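Local structure of putative methyl-accepting chemotaxis signal transduction protein (Campylobacter jejuni subsp. jejuni serotype O:2, 4XMR) at residues 175-187 with 232-244. The protein is a chemoreceptor, named Tlp3 or CcmL, whose tandem PAS sensory domain binds isoleucine and probably passes the signal across the membrane to steer chemotaxis. Sequence-based numbering, arbitrary orientation.
Sequences GNTFLFDQKNKIF and KVFAYTACITESA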
loop_
_atom_site.group_PDB
_atom_site.type_symbol
_atom_site.label_atom_id
_atom_site.label_comp_id
_atom_site.label_asym_id
_atom_site.label_seq_id
_atom_site.Cartn_x
_atom_site.Cartn_y
_atom_site.Cartn_z
ATOM N N GLY B 175 -17.221 -2.055 -3.829
ATOM C CA GLY B 175 -17.919 -1.310 -4.856
ATOM C C GLY B 175 -17.564 -1.751 -6.261
ATOM O O GLY B 175 -16.483 -2.311 -6.517
ATOM N N ASN B 176 -18.481 -1.473 -7.184
ATOM C CA ASN B 176 -18.258 -1.765 -8.584
ATOM C C ASN B 176 -17.446 -0.638 -9.205
ATOM O O ASN B 176 -17.976 0.198 -9.967
ATOM C CB ASN B 176 -19.583 -1.937 -9.307
ATOM C CG ASN B 176 -19.401 -2.356 -10.740
ATOM O OD1 ASN B 176 -18.585 -3.235 -11.043
ATOM N ND2 ASN B 176 -20.155 -1.733 -11.637
ATOM N N THR B 177 -16.163 -0.603 -8.845
ATOM C CA THR B 177 -15.278 0.461 -9.283
ATOM C C THR B 177 -14.335 -0.033 -10.368
ATOM O O THR B 177 -14.009 -1.220 -10.446
ATOM C CB THR B 177 -14.470 1.045 -8.121
ATOM O OG1 THR B 177 -13.698 -0.004 -7.527
ATOM C CG2 THR B 177 -15.386 1.655 -7.059
ATOM N N PHE B 178 -13.909 0.892 -11.219
ATOM C CA PHE B 178 -13.038 0.561 -12.336
ATOM C C PHE B 178 -12.263 1.787 -12.794
ATOM O O PHE B 178 -12.586 2.904 -12.409
ATOM C CB PHE B 178 -13.805 -0.134 -13.481
ATOM C CG PHE B 178 -15.075 0.569 -13.914
ATOM C CD1 PHE B 178 -16.262 0.367 -13.218
ATOM C CD2 PHE B 178 -15.103 1.371 -15.049
ATOM C CE1 PHE B 178 -17.444 0.990 -13.617
ATOM C CE2 PHE B 178 -16.288 1.991 -15.458
ATOM C CZ PHE B 178 -17.450 1.792 -14.736
ATOM N N LEU B 179 -11.210 1.554 -13.571
ATOM C CA LEU B 179 -10.325 2.607 -14.048
ATOM C C LEU B 179 -10.204 2.574 -15.557
ATOM O O LEU B 179 -10.056 1.502 -16.138
ATOM C CB LEU B 179 -8.909 2.424 -13.494
ATOM C CG LEU B 179 -8.638 2.466 -12.005
ATOM C CD1 LEU B 179 -7.127 2.318 -11.792
ATOM C CD2 LEU B 179 -9.155 3.757 -11.392
ATOM N N PHE B 180 -10.216 3.757 -16.170
ATOM C CA PHE B 180 -9.829 3.918 -17.566
ATOM C C PHE B 180 -8.463 4.571 -17.632
ATOM O O PHE B 180 -8.118 5.391 -16.782
ATOM C CB PHE B 180 -10.815 4.820 -18.309
ATOM C CG PHE B 180 -12.191 4.250 -18.429
ATOM C CD1 PHE B 180 -12.503 3.394 -19.472
ATOM C CD2 PHE B 180 -13.174 4.588 -17.512
ATOM C CE1 PHE B 180 -13.768 2.867 -19.594
ATOM C CE2 PHE B 180 -14.443 4.067 -17.629
ATOM C CZ PHE B 180 -14.742 3.210 -18.674
ATOM N N ASP B 181 -7.687 4.216 -18.649
ATOM C CA ASP B 181 -6.405 4.869 -18.849
ATOM C C ASP B 181 -6.558 6.205 -19.571
ATOM O O ASP B 181 -7.676 6.670 -19.814
ATOM C CB ASP B 181 -5.406 3.941 -19.554
ATOM C CG ASP B 181 -5.820 3.578 -20.976
ATOM O OD1 ASP B 181 -6.642 4.291 -21.593
ATOM O OD2 ASP B 181 -5.285 2.575 -21.490
ATOM N N GLN B 182 -5.427 6.810 -19.903
ATOM C CA GLN B 182 -5.382 8.136 -20.495
ATOM C C GLN B 182 -6.037 8.201 -21.876
ATOM O O GLN B 182 -6.415 9.277 -22.338
ATOM C CB GLN B 182 -3.931 8.623 -20.565
ATOM C CG GLN B 182 -2.991 7.764 -21.426
ATOM C CD GLN B 182 -2.699 6.373 -20.855
ATOM O OE1 GLN B 182 -2.645 6.168 -19.632
ATOM N NE2 GLN B 182 -2.510 5.407 -21.752
ATOM N N LYS B 183 -6.165 7.052 -22.533
ATOM C CA LYS B 183 -6.807 6.985 -23.841
ATOM C C LYS B 183 -8.261 6.533 -23.726
ATOM O O LYS B 183 -8.889 6.160 -24.724
ATOM C CB LYS B 183 -6.029 6.058 -24.772
ATOM C CG LYS B 183 -4.623 6.554 -25.071
ATOM C CD LYS B 183 -4.656 8.003 -25.548
ATOM C CE LYS B 183 -3.276 8.644 -25.521
ATOM N NZ LYS B 183 -2.373 8.073 -26.556
ATOM N N ASN B 184 -8.784 6.580 -22.502
ATOM C CA ASN B 184 -10.166 6.198 -22.216
ATOM C C ASN B 184 -10.437 4.734 -22.539
ATOM O O ASN B 184 -11.544 4.357 -22.933
ATOM C CB ASN B 184 -11.166 7.132 -22.908
ATOM C CG ASN B 184 -11.193 8.508 -22.278
ATOM O OD1 ASN B 184 -10.989 8.650 -21.072
ATOM N ND2 ASN B 184 -11.445 9.530 -23.087
ATOM N N LYS B 185 -9.410 3.909 -22.351
ATOM C CA LYS B 185 -9.556 2.472 -22.505
ATOM C C LYS B 185 -9.585 1.829 -21.129
ATOM O O LYS B 185 -8.861 2.244 -20.223
ATOM C CB LYS B 185 -8.393 1.909 -23.326
ATOM C CG LYS B 185 -8.321 2.458 -24.744
ATOM C CD LYS B 185 -9.548 2.059 -25.556
ATOM C CE LYS B 185 -9.757 0.555 -25.508
ATOM N NZ LYS B 185 -10.720 0.070 -26.533
ATOM N N ILE B 186 -10.428 0.817 -20.968
ATOM C CA ILE B 186 -10.561 0.153 -19.676
ATOM C C ILE B 186 -9.204 -0.423 -19.244
ATOM O O ILE B 186 -8.461 -0.983 -20.057
ATOM C CB ILE B 186 -11.676 -0.915 -19.700
ATOM C CG1 ILE B 186 -12.052 -1.348 -18.279
ATOM C CG2 ILE B 186 -11.286 -2.095 -20.568
ATOM C CD1 ILE B 186 -12.809 -0.287 -17.525
ATOM N N PHE B 187 -8.875 -0.248 -17.966
ATOM C CA PHE B 187 -7.539 -0.543 -17.459
ATOM C C PHE B 187 -7.575 -1.490 -16.259
ATOM O O PHE B 187 -6.777 -2.422 -16.173
ATOM C CB PHE B 187 -6.822 0.769 -17.108
ATOM C CG PHE B 187 -5.502 0.583 -16.412
ATOM C CD1 PHE B 187 -4.334 0.436 -17.138
ATOM C CD2 PHE B 187 -5.428 0.596 -15.026
ATOM C CE1 PHE B 187 -3.117 0.278 -16.496
ATOM C CE2 PHE B 187 -4.222 0.437 -14.376
ATOM C CZ PHE B 187 -3.064 0.276 -15.113
ATOM N N LYS B 232 -11.319 12.155 -12.216
ATOM C CA LYS B 232 -9.956 12.038 -12.707
ATOM C C LYS B 232 -9.022 11.740 -11.548
ATOM O O LYS B 232 -9.127 12.332 -10.472
ATOM C CB LYS B 232 -9.527 13.327 -13.401
ATOM C CG LYS B 232 -10.285 13.626 -14.679
ATOM C CD LYS B 232 -10.234 12.463 -15.660
ATOM C CE LYS B 232 -8.814 12.182 -16.131
ATOM N NZ LYS B 232 -8.780 11.108 -17.160
ATOM N N VAL B 233 -8.112 10.801 -11.770
ATOM C CA VAL B 233 -7.055 10.511 -10.805
ATOM C C VAL B 233 -5.763 10.428 -11.611
ATOM O O VAL B 233 -5.510 9.425 -12.289
ATOM C CB VAL B 233 -7.283 9.199 -10.030
ATOM C CG1 VAL B 233 -6.275 9.100 -8.873
ATOM C CG2 VAL B 233 -8.722 9.097 -9.505
ATOM N N PHE B 234 -4.974 11.500 -11.555
ATOM C CA PHE B 234 -3.879 11.699 -12.494
ATOM C C PHE B 234 -4.387 11.496 -13.932
ATOM O O PHE B 234 -5.380 12.127 -14.327
ATOM C CB PHE B 234 -2.668 10.856 -12.086
ATOM C CG PHE B 234 -2.160 11.207 -10.713
ATOM C CD1 PHE B 234 -1.384 12.336 -10.524
ATOM C CD2 PHE B 234 -2.527 10.464 -9.609
ATOM C CE1 PHE B 234 -0.943 12.693 -9.265
ATOM C CE2 PHE B 234 -2.077 10.808 -8.342
ATOM C CZ PHE B 234 -1.291 11.926 -8.176
ATOM N N ALA B 235 -3.756 10.632 -14.714
ATOM C CA ALA B 235 -4.210 10.448 -16.090
ATOM C C ALA B 235 -5.385 9.477 -16.210
ATOM O O ALA B 235 -6.000 9.378 -17.278
ATOM C CB ALA B 235 -3.058 10.010 -16.986
ATOM N N TYR B 236 -5.698 8.774 -15.119
ATOM C CA TYR B 236 -6.758 7.767 -15.127
ATOM C C TYR B 236 -8.109 8.412 -14.890
ATOM O O TYR B 236 -8.210 9.502 -14.327
ATOM C CB TYR B 236 -6.576 6.727 -14.002
ATOM C CG TYR B 236 -5.359 5.840 -14.036
ATOM C CD1 TYR B 236 -5.245 4.801 -14.950
ATOM C CD2 TYR B 236 -4.351 6.004 -13.097
ATOM C CE1 TYR B 236 -4.133 3.976 -14.958
ATOM C CE2 TYR B 236 -3.242 5.190 -13.090
ATOM C CZ TYR B 236 -3.136 4.182 -14.021
ATOM O OH TYR B 236 -2.021 3.384 -14.001
ATOM N N THR B 237 -9.152 7.697 -15.280
ATOM C CA THR B 237 -10.504 8.023 -14.849
ATOM C C THR B 237 -11.008 6.866 -13.996
ATOM O O THR B 237 -11.027 5.717 -14.452
ATOM C CB THR B 237 -11.441 8.227 -16.046
ATOM O OG1 THR B 237 -10.941 9.303 -16.848
ATOM C CG2 THR B 237 -12.852 8.560 -15.568
ATOM N N ALA B 238 -11.383 7.169 -12.754
ATOM C CA ALA B 238 -11.960 6.178 -11.854
ATOM C C ALA B 238 -13.467 6.350 -11.838
ATOM O O ALA B 238 -13.961 7.467 -11.718
ATOM C CB ALA B 238 -11.395 6.323 -10.445
ATOM N N CYS B 239 -14.189 5.239 -11.932
ATOM C CA CYS B 239 -15.655 5.273 -11.922
ATOM C C CYS B 239 -16.240 4.251 -10.959
ATOM O O CYS B 239 -15.599 3.235 -10.634
ATOM C CB CYS B 239 -16.207 4.947 -13.311
ATOM S SG CYS B 239 -15.734 6.080 -14.633
ATOM N N ILE B 240 -17.466 4.522 -10.521
ATOM C CA ILE B 240 -18.288 3.547 -9.821
ATOM C C ILE B 240 -19.666 3.574 -10.472
ATOM O O ILE B 240 -20.196 4.648 -10.799
ATOM C CB ILE B 240 -18.352 3.847 -8.302
ATOM C CG1 ILE B 240 -18.953 2.667 -7.547
ATOM C CG2 ILE B 240 -19.092 5.167 -8.009
ATOM C CD1 ILE B 240 -18.776 2.771 -6.042
ATOM N N THR B 241 -20.242 2.405 -10.715
ATOM C CA THR B 241 -21.582 2.371 -11.279
ATOM C C THR B 241 -22.412 1.287 -10.617
ATOM O O THR B 241 -21.865 0.316 -10.070
ATOM C CB THR B 241 -21.600 2.128 -12.810
ATOM O OG1 THR B 241 -21.211 0.777 -13.094
ATOM C CG2 THR B 241 -20.690 3.101 -13.548
ATOM N N GLU B 242 -23.728 1.467 -10.673
ATOM C CA GLU B 242 -24.653 0.497 -10.127
ATOM C C GLU B 242 -25.925 0.486 -10.953
ATOM O O GLU B 242 -26.289 1.491 -11.560
ATOM C CB GLU B 242 -24.993 0.846 -8.674
ATOM C CG GLU B 242 -25.813 -0.207 -7.954
ATOM C CD GLU B 242 -25.176 -1.593 -7.999
ATOM O OE1 GLU B 242 -25.362 -2.314 -9.005
ATOM O OE2 GLU B 242 -24.500 -1.971 -7.022
ATOM N N SER B 243 -26.603 -0.653 -10.980
ATOM C CA SER B 243 -27.921 -0.733 -11.599
ATOM C C SER B 243 -28.907 0.215 -10.916
ATOM O O SER B 243 -28.928 0.319 -9.685
ATOM C CB SER B 243 -28.457 -2.157 -11.491
ATOM O OG SER B 243 -29.819 -2.213 -11.841
ATOM N N ALA B 244 -29.747 0.884 -11.703
ATOM C CA ALA B 244 -30.785 1.748 -11.140
ATOM C C ALA B 244 -31.725 0.949 -10.234
ATOM O O ALA B 244 -32.279 1.486 -9.273
ATOM C CB ALA B 244 -31.567 2.435 -12.253
HETATM O O HOH W 1 -8.664 8.858 -18.290
HETATM O O HOH W 2 -12.361 10.106 -19.182
#
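Strands 177-180 and 236-243 pair antiparallel, F178 with C239 and F180 with T237, in the five-stranded sheet of the second PAS-like module, away from the isoleucine pocket. Each of these hydrogen-bonded pairs is closed by two backbone bonds; the shortest runs from F180 N to T237 O at 2.7 Å. Beyond F178, the N176 side-chain ND2 donates to T241 O at 3.1 Å, from above the carbonyl plane.

On the face carrying F178, F180, T237 and C239, the cysteine touches two rings. Its CB lies over one face of the F178 ring, 3.7 Å from CE2. Its SG meets the F180 ring at the edge, 3.8 Å from CE2, with chi1 of -61° setting SG anti to the carbonyl carbon. The same sulfur forms the disulfide with C230 on the next strand, so covalent and aromatic contacts join three neighbouring strands of the PAS sheet. Helix 202-211 covers F180 and T237.

The other face packs L179 CD2 on A238 CB at 3.5 Å and T177 CG2 on I240 CD1. The long helix 9-48 touches L179 and I240 here. Near the turns, Y236 CE1 stands over the centre of the F187 ring, the two planes at 47°. Water 1 donates to D181 O and A235 O and accepts from T237 OG1, bridging the loops that follow F180 and precede Y236.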